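Local coordinates for MMACHC-like protein (Caenorhabditis elegans, PDB 5UJC) that binds methylcobalamin and probably catalyses the reductive decyanation of cyanocobalamin and the glutathione-dependent dealkylation of alkylcobalamins in vitamin B12 trafficking, at residues A[12-15]-A[16-20]; A[67-70]-A[71-75]; A[100-103]-A[104-107]; A[106-109]-A[110-113]. All coordinates share one frame; numbering follows the deposited sequence. Where two conformers were deposited one is given.

Interaction 1 of 4, residues A[12-15]-A[16-20]; sequences KRVV and DQKLS
The amides of Asp16, Gln17, Lys18 and Leu19 bond to the carbonyls of Lys12, Arg13, Val14 and Val15, so residues 12-15 and 16-20 make the closing turns of helix 5-18. The last of these bonds, Leu19 N to Val15 O, is 2.8 Å long. Leu19 is then the first residue to leave helical geometry (phi/psi -118°/86°).

Among the side chains, Lys12 runs extended as far as CE and bends at chi4 (-64°), which turns NZ onto the carboxylate of Asp16. The salt bridge from Lys12 NZ to Asp16 OD2 measures 2.9 Å and uses the syn lone pair of that oxygen. The methylenes take part as well, since Lys12 CG lies 3.5 Å from Asp16 OD2. A water donates to Asp16 OD2 at 2.7 Å and links it, through a weak bond, to Arg13 NE. Ser27 OG bonds to both Asp16 OD1 and Lys12 NZ, tying the ion pair to strand 25-31, which should limit the rotation of the carboxylate.

On a more exposed flank, the amide of Gln17 turns its NE2 to within 3.7 Å of Arg13 CG, its plane almost perpendicular to the arginine's guanidinium. Inward, Val15 CG1 approaches Leu19 CD1 at 4.3 Å, and both side chains rest on Ile58 of strand 53-60.

This is the C-terminal end of an amphipathic helix lying against an antiparallel sheet, with an i to i+4 lysine-aspartate salt bridge along its polar side.

Interaction 2 of 4, residues A[67-70]-A[71-75]; sequences VAFR and KWVVQ
Val73 CG2 sits over one face of the Phe69 ring, 3.7 Å from its centroid, in a CH-pi contact that forms the dense side of this turn pair. The methyl stands 18° off the ring normal, and among the ring atoms Phe69 CZ is nearest to Val73 CG2, at 3.6 Å. Phe69 is brought there by its first torsion (chi1 175°), which sends the ring forward along helix 62-80. Trp72 comes in obliquely, on the same side of the ring plane as the methyl but beyond the rim, its CE3 lying 3.9 Å from Phe69 CE1. The ring planes are tilted by only 18°, yet the centroids of the two six-membered rings stand 6.0 Å apart, too far displaced for a true stack. A short bond from Val73 N to Phe69 O (2.8 Å) holds the turn beneath these side chains. Leu260 and Ile94, from helices 257-265 and 93-109, also pack on Phe69. A serine in place of Phe69 would probably open a gap between those helices and leave the Val73 methyl without an aromatic face to rest on.

The other side of the helix is looser and nearer to solvent. Lys71 lies alongside Val67, with CE 3.7 Å from Val67 CG1, and its ammonium goes on to a salt bridge with Glu23. Arg70 stretches out fully and makes a cation-pi contact with Trp263, while Val74 is exposed.

The chemistry thus divides: Phe69, Trp72 and Val73 pack on one another and meet helices 93-109 and 257-265, whereas Lys71 packs by its stem and Arg70 reaches outward.

Interaction 3 of 4, residues A[100-103]-A[104-107]; sequences DRLE and IMSE
Ile104 opens the second turn by bonding through its amide to Asp100 O, and its CG1 packs beside the same carbonyl, 3.4 Å from Asp100 O. Met105 follows with its amide on Arg101 O at 3.0 Å. Bends at chi2 and chi3 fold the methionine so that its CE methyl lies beside Leu102, 3.8 Å from CD2, the two side chains pointing the same way.

Ser106 grips Leu102 O twice. Its amide and its hydroxyl both stand 2.8 Å from Leu102 O and approach from opposite faces of the carbonyl plane, the hydroxyl 36° out of it. The serine torsion (chi1 -71°) swings OG back beside its own nitrogen, within range of that carbonyl, and so satisfies a polar group on a buried residue.

Glu107 completes the run, its amide bonded to Glu103 O. The two glutamate chains cross at about a right angle, yet Glu103 OE2 and Glu107 OE2 come within 3.1 Å of each other. Such proximity of like charges is likely to raise the proton affinity of the pair, and the salt bridge from Arg110 NH1 to Glu103 OE2 probably offsets part of it. Exchanging Glu103 for an alanine would probably leave Arg110 without this carboxylate mate and its guanidinium less restrained.

Leu102, Met105 and Ser106 face strands 117-120 and 185-196, whereas Ile104 and the glutamates lie toward the outside. This is the pattern of an amphipathic helix covering a beta-sheet, reinforced by a serine-to-carbonyl side-chain bond; the side chain of Leu102 lies about 8 Å from that of Asp121, a probable substrate-binding residue.

Interaction 4 of 4, residues A[106-109]-A[110-113]; sequences SEKL and RKVE
Ser106 CB lies over one face of the Arg110 guanidinium, 3.5 Å from NH2, while Glu107 CG meets its edge, 3.5 Å from NH1. The arginine reaches back along the helix with CG beside its own nitrogen (chi1 -73°) and then runs extended to NE, so that the chain passes close to a backbone oxygen; CG is 3.2 Å from Ser106 O. That oxygen also accepts the amide of Arg110, at 2.9 Å. The carboxylate of Glu107 points elsewhere, and the guanidinium finds its ionic partner in Glu103.

Beyond these side chains the backbone changes its bonding. Leu109 O accepts two amides: Val112 N from well above the carbonyl plane, and Glu113 N at 2.9 Å in a nearly straight bond (176°). Lys111 N bonds to Lys108 O at 3.1 Å, likewise from above the plane. The lysine ammonium groups come within 4.3 Å of each other, Lys108 NZ to Lys111 NZ, a pairing likely to be mildly unfavourable, though both lysines are exposed.

Further out, Leu109 is buried between Ile11 of helix 5-18, Phe192 of strand 185-196 and Phe116, which also touches Ser106 and Arg110. Val112 packs on Val14, and the carboxylate of Glu113 is hydrogen-bonded to His7 through OE2, linking the departing chain to helix 5-18.

The bonds spanning three residues, and a carbonyl that serves both a three-residue and a four-residue partner, are what is seen where an alpha-helix unwinds at its C-terminal end; here the chain leaves helix 93-109 for strand 117-120.

Interactions 3 and 4 are consecutive on helix 93-109, with centres 9 Å apart and Ser106 and Glu107 in common. Interaction 1, on helix 5-18, lies alongside both: Lys18 packs on Ile104 and Met105, and Val14 CG2 touches Val112 CG2 at 3.5 Å. Interaction 2 joins this group from the other end, where Trp72 NE1 is hydrogen-bonded to Asp100 OD2 at 2.9 Å; it does not touch interactions 1 or 4. None of the four lines the cobalamin pocket directly. The side chains of Leu102 and Phe69 are about 12 Å and 13 Å from the bound methylcobalamin, so the contacts belong to the helical layers around the site.

Interaction 1 of 4, residues A[12-15]-A[16-20]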
ATOM      1  N   LYS A  12      16.489  -8.172  -0.886  1.00 12.89           N
ATOM      2  CA  LYS A  12      15.195  -8.334  -0.249  1.00 12.21           C
ATOM      3  C   LYS A  12      15.370  -8.582   1.257  1.00 11.07           C
ATOM      4  O   LYS A  12      14.577  -8.087   2.071  1.00 11.75           O
ATOM      5  CB  LYS A  12      14.396  -9.456  -0.897  1.00 13.65           C
ATOM      6  CG  LYS A  12      12.962  -9.539  -0.380  1.00 13.34           C
ATOM      7  CD  LYS A  12      12.156 -10.559  -1.150  1.00 14.66           C
ATOM      8  CE  LYS A  12      10.665 -10.453  -0.894  1.00 16.10           C
ATOM      9  NZ  LYS A  12      10.281 -10.740   0.502  1.00 18.88           N
ATOM     10  N   ARG A  13      16.434  -9.303   1.635  1.00 12.28           N
ATOM     11  CA  ARG A  13      16.660  -9.623   3.043  1.00 13.22           C
ATOM     12  C   ARG A  13      16.895  -8.356   3.871  1.00 12.19           C
ATOM     13  O   ARG A  13      16.365  -8.229   4.955  1.00 12.56           O
ATOM     14  CB  ARG A  13      17.835 -10.581   3.208  1.00 14.82           C
ATOM     15  CG  ARG A  13      17.879 -11.275   4.572  1.00 17.31           C
ATOM     16  CD  ARG A  13      16.685 -12.229   4.778  1.00 19.39           C
ATOM     17  NE  ARG A  13      16.619 -13.243   3.727  1.00 20.69           N
ATOM     18  CZ  ARG A  13      17.299 -14.394   3.722  1.00 21.25           C
ATOM     19  NH1 ARG A  13      18.067 -14.757   4.771  1.00 22.30           N
ATOM     20  NH2 ARG A  13      17.181 -15.208   2.689  1.00 28.27           N
ATOM     21  N   VAL A  14      17.665  -7.407   3.347  1.00 13.36           N
ATOM     22  CA  VAL A  14      17.899  -6.149   4.098  1.00 13.69           C
ATOM     23  C   VAL A  14      16.589  -5.374   4.269  1.00 12.51           C
ATOM     24  O   VAL A  14      16.299  -4.847   5.326  1.00 14.20           O
ATOM     25  CB  VAL A  14      18.911  -5.234   3.405  1.00 19.66           C
ATOM     26  CG1 VAL A  14      19.030  -3.909   4.159  1.00 25.08           C
ATOM     27  CG2 VAL A  14      20.222  -5.907   3.339  1.00 23.91           C
ATOM     28  N   VAL A  15      15.802  -5.305   3.199  1.00 12.47           N
ATOM     29  CA  VAL A  15      14.515  -4.627   3.260  1.00 13.26           C
ATOM     30  C   VAL A  15      13.638  -5.271   4.334  1.00 12.41           C
ATOM     31  O   VAL A  15      13.014  -4.565   5.162  1.00 14.07           O
ATOM     32  CB  VAL A  15      13.823  -4.622   1.878  1.00 14.01           C
ATOM     33  CG1 VAL A  15      12.422  -4.023   1.967  1.00 16.97           C
ATOM     34  CG2 VAL A  15      14.676  -3.841   0.872  1.00 15.19           C
ATOM     35  N   ASP A  16      13.606  -6.599   4.342  1.00 12.52           N
ATOM     36  CA  ASP A  16      12.747  -7.341   5.265  1.00 13.29           C
ATOM     37  C   ASP A  16      13.275  -7.326   6.716  1.00 13.84           C
ATOM     38  O   ASP A  16      12.499  -7.450   7.666  1.00 14.44           O
ATOM     39  CB  ASP A  16      12.573  -8.770   4.775  1.00 14.03           C
ATOM     40  CG  ASP A  16      11.700  -8.850   3.526  1.00 16.56           C
ATOM     41  OD1 ASP A  16      10.955  -7.866   3.240  1.00 18.54           O
ATOM     42  OD2 ASP A  16      11.711  -9.901   2.860  1.00 17.36           O
ATOM     43  N   GLN A  17      14.571  -7.079   6.876  1.00 12.23           N
ATOM     44  CA  GLN A  17      15.135  -6.871   8.214  1.00 12.89           C
ATOM     45  C   GLN A  17      14.732  -5.533   8.801  1.00 14.07           C
ATOM     46  O   GLN A  17      14.428  -5.442   9.991  1.00 15.65           O
ATOM     47  CB  GLN A  17      16.658  -6.987   8.180  1.00 13.75           C
ATOM     48  CG  GLN A  17      17.153  -8.395   7.989  1.00 14.49           C
ATOM     49  CD  GLN A  17      18.626  -8.472   7.611  1.00 14.68           C
ATOM     50  OE1 GLN A  17      19.269  -7.460   7.270  1.00 17.31           O
ATOM     51  NE2 GLN A  17      19.162  -9.660   7.665  1.00 17.60           N
ATOM     52  N   LYS A  18      14.729  -4.489   7.967  1.00 13.82           N
ATOM     53  CA  LYS A  18      14.530  -3.115   8.466  1.00 12.80           C
ATOM     54  C   LYS A  18      13.073  -2.669   8.414  1.00 14.88           C
ATOM     55  O   LYS A  18      12.675  -1.821   9.180  1.00 18.25           O
ATOM     56  CB  LYS A  18      15.371  -2.140   7.680  1.00 14.48           C
ATOM     57  CG  LYS A  18      16.876  -2.373   7.789  1.00 16.41           C
ATOM     58  CD  LYS A  18      17.359  -2.592   9.228  1.00 22.89           C
ATOM     59  CE  LYS A  18      17.190  -1.344  10.081  1.00 29.61           C
ATOM     60  NZ  LYS A  18      17.745  -1.525  11.452  1.00 36.91           N
ATOM     61  N   LEU A  19      12.291  -3.260   7.513  1.00 12.88           N
ATOM     62  CA  LEU A  19      10.818  -3.035   7.449  1.00 14.23           C
ATOM     63  C   LEU A  19      10.179  -4.380   7.712  1.00 15.81           C
ATOM     64  O   LEU A  19       9.934  -5.155   6.795  1.00 16.12           O
ATOM     65  CB  LEU A  19      10.411  -2.483   6.100  1.00 15.07           C
ATOM     66  CG  LEU A  19      11.062  -1.156   5.695  1.00 14.81           C
ATOM     67  CD1 LEU A  19      10.716  -0.856   4.249  1.00 15.12           C
ATOM     68  CD2 LEU A  19      10.617   0.010   6.593  1.00 16.01           C
ATOM     69  N   SER A  20       9.998  -4.688   8.989  1.00 14.75           N
ATOM     70  CA  SER A  20       9.771  -6.065   9.419  1.00 15.53           C
ATOM     71  C   SER A  20       8.295  -6.425   9.409  1.00 13.44           C
ATOM     72  O   SER A  20       7.421  -5.563   9.542  1.00 11.85           O
ATOM     73  CB  SER A  20      10.361  -6.294  10.843  1.00 15.18           C
ATOM     74  OG  SER A  20       9.519  -5.679  11.813  1.00 22.08           O
TER
HETATM   75  O   HOH W   1      13.692 -11.722   3.077  1.00 18.62           O

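Interaction 2 of 4, residues A[67-70]-A[71-75]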
ATOM      1  N   VAL A  67       1.097  -0.640  15.665  1.00  9.66           N
ATOM      2  CA  VAL A  67       2.294  -0.906  16.434  1.00 10.82           C
ATOM      3  C   VAL A  67       3.408   0.089  16.084  1.00 10.40           C
ATOM      4  O   VAL A  67       3.835   0.884  16.947  1.00 11.24           O
ATOM      5  CB  VAL A  67       2.784  -2.340  16.258  1.00 12.18           C
ATOM      6  CG1 VAL A  67       4.072  -2.577  17.053  1.00 14.66           C
ATOM      7  CG2 VAL A  67       1.705  -3.328  16.675  1.00 13.92           C
ATOM      8  N   ALA A  68       3.862   0.082  14.837  1.00 10.27           N
ATOM      9  CA  ALA A  68       5.077   0.869  14.486  1.00 10.32           C
ATOM     10  C   ALA A  68       4.827   2.388  14.541  1.00  9.70           C
ATOM     11  O   ALA A  68       5.610   3.145  15.131  1.00 11.76           O
ATOM     12  CB  ALA A  68       5.614   0.452  13.133  1.00 11.79           C
ATOM     13  N   PHE A  69       3.752   2.825  13.932  1.00  9.89           N
ATOM     14  CA  PHE A  69       3.406   4.224  13.918  1.00  8.94           C
ATOM     15  C   PHE A  69       3.064   4.723  15.326  1.00  9.07           C
ATOM     16  O   PHE A  69       3.469   5.808  15.705  1.00 10.02           O
ATOM     17  CB  PHE A  69       2.232   4.456  12.961  1.00  8.63           C
ATOM     18  CG  PHE A  69       1.701   5.863  12.937  1.00  8.67           C
ATOM     19  CD1 PHE A  69       2.474   6.921  12.492  1.00  9.66           C
ATOM     20  CD2 PHE A  69       0.390   6.114  13.291  1.00  9.62           C
ATOM     21  CE1 PHE A  69       1.955   8.190  12.458  1.00  9.00           C
ATOM     22  CE2 PHE A  69      -0.132   7.362  13.193  1.00  9.62           C
ATOM     23  CZ  PHE A  69       0.653   8.413  12.806  1.00  9.43           C
ATOM     24  N   ARG A  70       2.376   3.899  16.101  1.00  8.77           N
ATOM     25  CA  ARG A  70       2.083   4.259  17.478  1.00  9.64           C
ATOM     26  C   ARG A  70       3.377   4.550  18.260  1.00 10.89           C
ATOM     27  O   ARG A  70       3.469   5.560  18.971  1.00 11.02           O
ATOM     28  CB  ARG A  70       1.258   3.187  18.151  1.00 10.60           C
ATOM     29  CG  ARG A  70       0.914   3.496  19.602  1.00 10.55           C
ATOM     30  CD  ARG A  70      -0.147   2.565  20.128  1.00 12.53           C
ATOM     31  NE  ARG A  70      -0.482   2.838  21.516  1.00 14.26           N
ATOM     32  CZ  ARG A  70      -1.506   2.300  22.154  1.00 13.83           C
ATOM     33  NH1 ARG A  70      -2.327   1.448  21.528  1.00 17.59           N
ATOM     34  NH2 ARG A  70      -1.746   2.626  23.416  1.00 18.77           N
ATOM     35  N   LYS A  71       4.385   3.664  18.123  1.00 10.96           N
ATOM     36  CA  LYS A  71       5.677   3.889  18.783  1.00 12.47           C
ATOM     37  C   LYS A  71       6.301   5.223  18.338  1.00 12.51           C
ATOM     38  O   LYS A  71       6.843   5.976  19.167  1.00 13.80           O
ATOM     39  CB  LYS A  71       6.623   2.740  18.509  1.00 16.12           C
ATOM     40  CG  LYS A  71       6.276   1.478  19.237  1.00 20.75           C
ATOM     41  CD  LYS A  71       7.225   0.344  18.888  1.00 31.49           C
ATOM     42  CE  LYS A  71       6.648  -1.016  19.272  1.00 37.48           C
ATOM     43  NZ  LYS A  71       7.566  -2.125  18.869  1.00 58.95           N
ATOM     44  N   TRP A  72       6.201   5.518  17.048  1.00 11.53           N
ATOM     45  CA  TRP A  72       6.774   6.716  16.490  1.00 11.16           C
ATOM     46  C   TRP A  72       6.058   7.966  17.050  1.00 10.53           C
ATOM     47  O   TRP A  72       6.712   8.945  17.427  1.00 10.90           O
ATOM     48  CB  TRP A  72       6.704   6.648  14.957  1.00 12.29           C
ATOM     49  CG  TRP A  72       7.296   7.831  14.223  1.00 13.17           C
ATOM     50  CD1 TRP A  72       8.564   7.918  13.670  1.00 14.77           C
ATOM     51  CD2 TRP A  72       6.597   9.006  13.794  1.00 13.42           C
ATOM     52  NE1 TRP A  72       8.704   9.107  12.996  1.00 14.69           N
ATOM     53  CE2 TRP A  72       7.526   9.799  13.047  1.00 13.30           C
ATOM     54  CE3 TRP A  72       5.298   9.488  13.990  1.00 13.28           C
ATOM     55  CZ2 TRP A  72       7.178  11.044  12.488  1.00 15.18           C
ATOM     56  CZ3 TRP A  72       4.952  10.733  13.426  1.00 15.60           C
ATOM     57  CH2 TRP A  72       5.893  11.487  12.674  1.00 16.04           C
ATOM     58  N   VAL A  73       4.724   7.914  17.139  1.00  9.88           N
ATOM     59  CA  VAL A  73       3.961   9.051  17.666  1.00 10.13           C
ATOM     60  C   VAL A  73       4.294   9.286  19.151  1.00 10.27           C
ATOM     61  O   VAL A  73       4.435  10.432  19.589  1.00 11.12           O
ATOM     62  CB  VAL A  73       2.458   8.829  17.500  1.00 11.45           C
ATOM     63  CG1 VAL A  73       1.669   9.855  18.272  1.00 12.87           C
ATOM     64  CG2 VAL A  73       2.082   8.876  16.042  1.00 12.21           C
ATOM     65  N   VAL A  74       4.432   8.207  19.910  1.00 10.00           N
ATOM     66  CA  VAL A  74       4.824   8.321  21.326  1.00 11.53           C
ATOM     67  C   VAL A  74       6.164   9.035  21.439  1.00 12.19           C
ATOM     68  O   VAL A  74       6.337   9.974  22.255  1.00 13.15           O
ATOM     69  CB  VAL A  74       4.853   6.941  22.002  1.00 14.21           C
ATOM     70  CG1 VAL A  74       5.503   7.021  23.384  1.00 17.15           C
ATOM     71  CG2 VAL A  74       3.435   6.409  22.119  1.00 15.84           C
ATOM     72  N   GLN A  75       7.122   8.628  20.616  1.00 12.35           N
ATOM     73  CA  GLN A  75       8.448   9.228  20.678  1.00 13.63           C
ATOM     74  C   GLN A  75       8.408  10.693  20.245  1.00 11.96           C
ATOM     75  O   GLN A  75       9.048  11.539  20.857  1.00 13.27           O
ATOM     76  CB  GLN A  75       9.426   8.448  19.794  1.00 15.94           C
ATOM     77  CG  GLN A  75      10.866   8.938  19.899  1.00 19.65           C
ATOM     78  CD  GLN A  75      11.411   8.789  21.313  1.00 21.80           C
ATOM     79  OE1 GLN A  75      11.447   7.687  21.853  1.00 29.19           O
ATOM     80  NE2 GLN A  75      11.817   9.897  21.922  1.00 25.51           N
TER

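Interaction 3 of 4, residues A[100-103]-A[104-107]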
ATOM      1  N   ASP A 100      10.737   8.359   7.572  1.00 13.19           N
ATOM      2  CA  ASP A 100      11.737   8.022   8.580  1.00 13.88           C
ATOM      3  C   ASP A 100      12.124   6.551   8.510  1.00 13.47           C
ATOM      4  O   ASP A 100      13.310   6.213   8.524  1.00 16.01           O
ATOM      5  CB  ASP A 100      11.239   8.348   9.991  1.00 15.71           C
ATOM      6  CG  ASP A 100      11.354   9.801  10.337  1.00 20.02           C
ATOM      7  OD1 ASP A 100      11.926  10.569   9.548  1.00 26.02           O
ATOM      8  OD2 ASP A 100      10.856  10.176  11.427  1.00 23.32           O
ATOM      9  N   ARG A 101      11.134   5.666   8.386  1.00 11.59           N
ATOM     10  CA  ARG A 101      11.426   4.248   8.359  0.50 11.50           C
ATOM     11  C   ARG A 101      12.147   3.862   7.050  1.00 11.63           C
ATOM     12  O   ARG A 101      13.076   3.063   7.062  1.00 12.97           O
ATOM     13  CB  ARG A 101      10.156   3.431   8.562  0.50 10.51           C
ATOM     14  CG  ARG A 101       9.457   3.697   9.903  0.50  9.61           C
ATOM     15  CD  ARG A 101      10.377   3.364  11.085  0.50 10.12           C
ATOM     16  NE  ARG A 101      10.999   2.062  10.884  0.50 12.58           N
ATOM     17  CZ  ARG A 101      10.460   0.899  11.234  0.50 13.18           C
ATOM     18  NH1 ARG A 101       9.348   0.856  11.970  0.50 15.83           N
ATOM     19  NH2 ARG A 101      11.051  -0.229  10.879  0.50 16.11           N
ATOM     20  N   LEU A 102      11.751   4.485   5.941  1.00 11.11           N
ATOM     21  CA  LEU A 102      12.375   4.204   4.674  1.00 12.62           C
ATOM     22  C   LEU A 102      13.831   4.705   4.633  1.00 12.65           C
ATOM     23  O   LEU A 102      14.685   4.081   4.010  1.00 14.68           O
ATOM     24  CB  LEU A 102      11.566   4.800   3.527  1.00 14.23           C
ATOM     25  CG  LEU A 102      10.290   4.037   3.194  1.00 17.92           C
ATOM     26  CD1 LEU A 102       9.351   4.915   2.357  1.00 24.45           C
ATOM     27  CD2 LEU A 102      10.620   2.746   2.454  1.00 22.00           C
ATOM     28  N   GLU A 103      14.099   5.825   5.302  1.00 13.17           N
ATOM     29  CA  GLU A 103      15.462   6.338   5.372  1.00 17.15           C
ATOM     30  C   GLU A 103      16.357   5.400   6.181  1.00 15.93           C
ATOM     31  O   GLU A 103      17.474   5.128   5.789  1.00 17.89           O
ATOM     32  CB  GLU A 103      15.491   7.747   5.969  1.00 19.70           C
ATOM     33  CG  GLU A 103      16.884   8.361   6.085  1.00 24.82           C
ATOM     34  CD  GLU A 103      17.697   8.273   4.780  1.00 34.18           C
ATOM     35  OE1 GLU A 103      17.100   8.384   3.680  1.00 41.96           O
ATOM     36  OE2 GLU A 103      18.928   8.104   4.857  1.00 39.00           O
ATOM     37  N   ILE A 104      15.841   4.886   7.289  1.00 15.67           N
ATOM     38  CA  ILE A 104      16.602   3.914   8.096  1.00 16.80           C
ATOM     39  C   ILE A 104      16.924   2.642   7.284  1.00 15.96           C
ATOM     40  O   ILE A 104      18.059   2.143   7.287  1.00 19.12           O
ATOM     41  CB  ILE A 104      15.851   3.586   9.398  1.00 21.36           C
ATOM     42  CG1 ILE A 104      15.866   4.832  10.322  1.00 24.83           C
ATOM     43  CG2 ILE A 104      16.472   2.380  10.105  1.00 24.65           C
ATOM     44  CD1 ILE A 104      14.836   4.801  11.432  1.00 27.57           C
ATOM     45  N   MET A 105      15.924   2.154   6.562  1.00 13.58           N
ATOM     46  CA  MET A 105      16.104   1.036   5.695  1.00 13.10           C
ATOM     47  C   MET A 105      17.150   1.340   4.610  1.00 12.58           C
ATOM     48  O   MET A 105      18.008   0.524   4.329  1.00 14.27           O
ATOM     49  CB  MET A 105      14.768   0.641   5.058  1.00 13.12           C
ATOM     50  CG  MET A 105      14.832  -0.550   4.144  1.00 14.37           C
ATOM     51  SD  MET A 105      15.307  -0.110   2.471  1.00 17.50           S
ATOM     52  CE  MET A 105      13.833   0.706   1.967  1.00 20.63           C
ATOM     53  N   SER A 106      17.025   2.508   3.982  1.00 12.57           N
ATOM     54  CA  SER A 106      17.856   2.873   2.847  1.00 14.19           C
ATOM     55  C   SER A 106      19.309   2.971   3.220  1.00 15.50           C
ATOM     56  O   SER A 106      20.180   2.643   2.426  1.00 17.78           O
ATOM     57  CB  SER A 106      17.384   4.209   2.256  1.00 15.59           C
ATOM     58  OG  SER A 106      16.142   4.053   1.597  1.00 19.91           O
ATOM     59  N   GLU A 107      19.573   3.420   4.437  1.00 15.63           N
ATOM     60  CA  GLU A 107      20.942   3.547   4.920  1.00 18.13           C
ATOM     61  C   GLU A 107      21.648   2.185   4.967  1.00 17.41           C
ATOM     62  O   GLU A 107      22.834   2.070   4.652  1.00 20.92           O
ATOM     63  CB  GLU A 107      20.920   4.187   6.287  1.00 22.76           C
ATOM     64  CG  GLU A 107      20.624   5.686   6.226  1.00 36.30           C
ATOM     65  CD  GLU A 107      20.625   6.354   7.587  1.00 53.14           C
ATOM     66  OE1 GLU A 107      21.151   5.749   8.551  1.00 69.56           O
ATOM     67  OE2 GLU A 107      20.108   7.501   7.691  1.00 61.08           O
TER

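Interaction 4 of 4, residues A[106-109]-A[110-113]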
ATOM      1  N   SER A 106      17.025   2.508   3.982  1.00 12.57           N
ATOM      2  CA  SER A 106      17.856   2.873   2.847  1.00 14.19           C
ATOM      3  C   SER A 106      19.309   2.971   3.220  1.00 15.50           C
ATOM      4  O   SER A 106      20.180   2.643   2.426  1.00 17.78           O
ATOM      5  CB  SER A 106      17.384   4.209   2.256  1.00 15.59           C
ATOM      6  OG  SER A 106      16.142   4.053   1.597  1.00 19.91           O
ATOM      7  N   GLU A 107      19.573   3.420   4.437  1.00 15.63           N
ATOM      8  CA  GLU A 107      20.942   3.547   4.920  1.00 18.13           C
ATOM      9  C   GLU A 107      21.648   2.185   4.967  1.00 17.41           C
ATOM     10  O   GLU A 107      22.834   2.070   4.652  1.00 20.92           O
ATOM     11  CB  GLU A 107      20.920   4.187   6.287  1.00 22.76           C
ATOM     12  CG  GLU A 107      20.624   5.686   6.226  1.00 36.30           C
ATOM     13  CD  GLU A 107      20.625   6.354   7.587  1.00 53.14           C
ATOM     14  OE1 GLU A 107      21.151   5.749   8.551  1.00 69.56           O
ATOM     15  OE2 GLU A 107      20.108   7.501   7.691  1.00 61.08           O
ATOM     16  N   LYS A 108      20.900   1.145   5.286  1.00 16.41           N
ATOM     17  CA  LYS A 108      21.441  -0.210   5.234  1.00 15.66           C
ATOM     18  C   LYS A 108      21.444  -0.767   3.799  1.00 13.39           C
ATOM     19  O   LYS A 108      22.400  -1.439   3.388  1.00 15.05           O
ATOM     20  CB  LYS A 108      20.655  -1.137   6.144  1.00 19.41           C
ATOM     21  CG  LYS A 108      20.685  -0.742   7.618  1.00 26.96           C
ATOM     22  CD  LYS A 108      22.069  -0.885   8.208  1.00 32.88           C
ATOM     23  CE  LYS A 108      22.050  -0.702   9.728  1.00 38.78           C
ATOM     24  NZ  LYS A 108      23.376  -0.291  10.250  1.00 46.13           N
ATOM     25  N   LEU A 109      20.361  -0.513   3.050  1.00 13.05           N
ATOM     26  CA  LEU A 109      20.207  -1.053   1.715  1.00 13.57           C
ATOM     27  C   LEU A 109      21.319  -0.564   0.781  1.00 14.00           C
ATOM     28  O   LEU A 109      21.814  -1.323  -0.032  1.00 12.25           O
ATOM     29  CB  LEU A 109      18.836  -0.675   1.146  1.00 13.84           C
ATOM     30  CG  LEU A 109      18.566  -1.154  -0.288  1.00 16.14           C
ATOM     31  CD1 LEU A 109      18.686  -2.644  -0.417  1.00 17.70           C
ATOM     32  CD2 LEU A 109      17.185  -0.706  -0.717  1.00 17.70           C
ATOM     33  N   ARG A 110      21.715   0.703   0.924  1.00 12.99           N
ATOM     34  CA  ARG A 110      22.766   1.288   0.055  1.00 13.65           C
ATOM     35  C   ARG A 110      24.090   0.515   0.147  1.00 13.48           C
ATOM     36  O   ARG A 110      24.903   0.538  -0.789  1.00 14.63           O
ATOM     37  CB  ARG A 110      23.024   2.764   0.413  1.00 18.69           C
ATOM     38  CG  ARG A 110      21.926   3.718  -0.024  1.00 24.43           C
ATOM     39  CD  ARG A 110      22.103   5.120   0.574  1.00 32.13           C
ATOM     40  NE  ARG A 110      20.853   5.898   0.482  1.00 37.95           N
ATOM     41  CZ  ARG A 110      20.208   6.467   1.511  1.00 33.30           C
ATOM     42  NH1 ARG A 110      20.680   6.390   2.763  1.00 37.53           N
ATOM     43  NH2 ARG A 110      19.089   7.137   1.280  1.00 42.56           N
ATOM     44  N   LYS A 111      24.327  -0.139   1.278  1.00 14.08           N
ATOM     45  CA  LYS A 111      25.556  -0.909   1.459  1.00 15.41           C
ATOM     46  C   LYS A 111      25.513  -2.287   0.768  1.00 14.95           C
ATOM     47  O   LYS A 111      26.543  -2.950   0.607  1.00 16.57           O
ATOM     48  CB  LYS A 111      25.872  -1.059   2.951  1.00 16.97           C
ATOM     49  CG  LYS A 111      26.049   0.268   3.654  1.00 23.71           C
ATOM     50  CD  LYS A 111      26.458   0.074   5.107  1.00 33.88           C
ATOM     51  CE  LYS A 111      26.106   1.270   5.958  1.00 42.94           C
ATOM     52  NZ  LYS A 111      26.334   1.006   7.408  1.00 52.49           N
ATOM     53  N   VAL A 112      24.313  -2.715   0.389  1.00 14.07           N
ATOM     54  CA  VAL A 112      24.104  -3.977  -0.342  1.00 14.82           C
ATOM     55  C   VAL A 112      23.915  -3.719  -1.862  1.00 13.44           C
ATOM     56  O   VAL A 112      24.470  -4.438  -2.698  1.00 15.74           O
ATOM     57  CB  VAL A 112      22.893  -4.756   0.248  1.00 17.80           C
ATOM     58  CG1 VAL A 112      22.548  -5.985  -0.602  1.00 18.71           C
ATOM     59  CG2 VAL A 112      23.197  -5.167   1.689  1.00 22.53           C
ATOM     60  N   GLU A 113      23.130  -2.700  -2.200  1.00 13.28           N
ATOM     61  CA  GLU A 113      22.937  -2.277  -3.608  1.00 13.51           C
ATOM     62  C   GLU A 113      22.752  -0.770  -3.639  1.00 13.59           C
ATOM     63  O   GLU A 113      21.758  -0.257  -3.133  1.00 13.94           O
ATOM     64  CB  GLU A 113      21.722  -2.974  -4.248  1.00 14.14           C
ATOM     65  CG  GLU A 113      21.502  -2.605  -5.728  1.00 16.75           C
ATOM     66  CD  GLU A 113      22.678  -2.991  -6.646  1.00 18.47           C
ATOM     67  OE1 GLU A 113      22.830  -2.342  -7.696  1.00 31.47           O
ATOM     68  OE2 GLU A 113      23.428  -3.935  -6.323  1.00 22.06           O
TER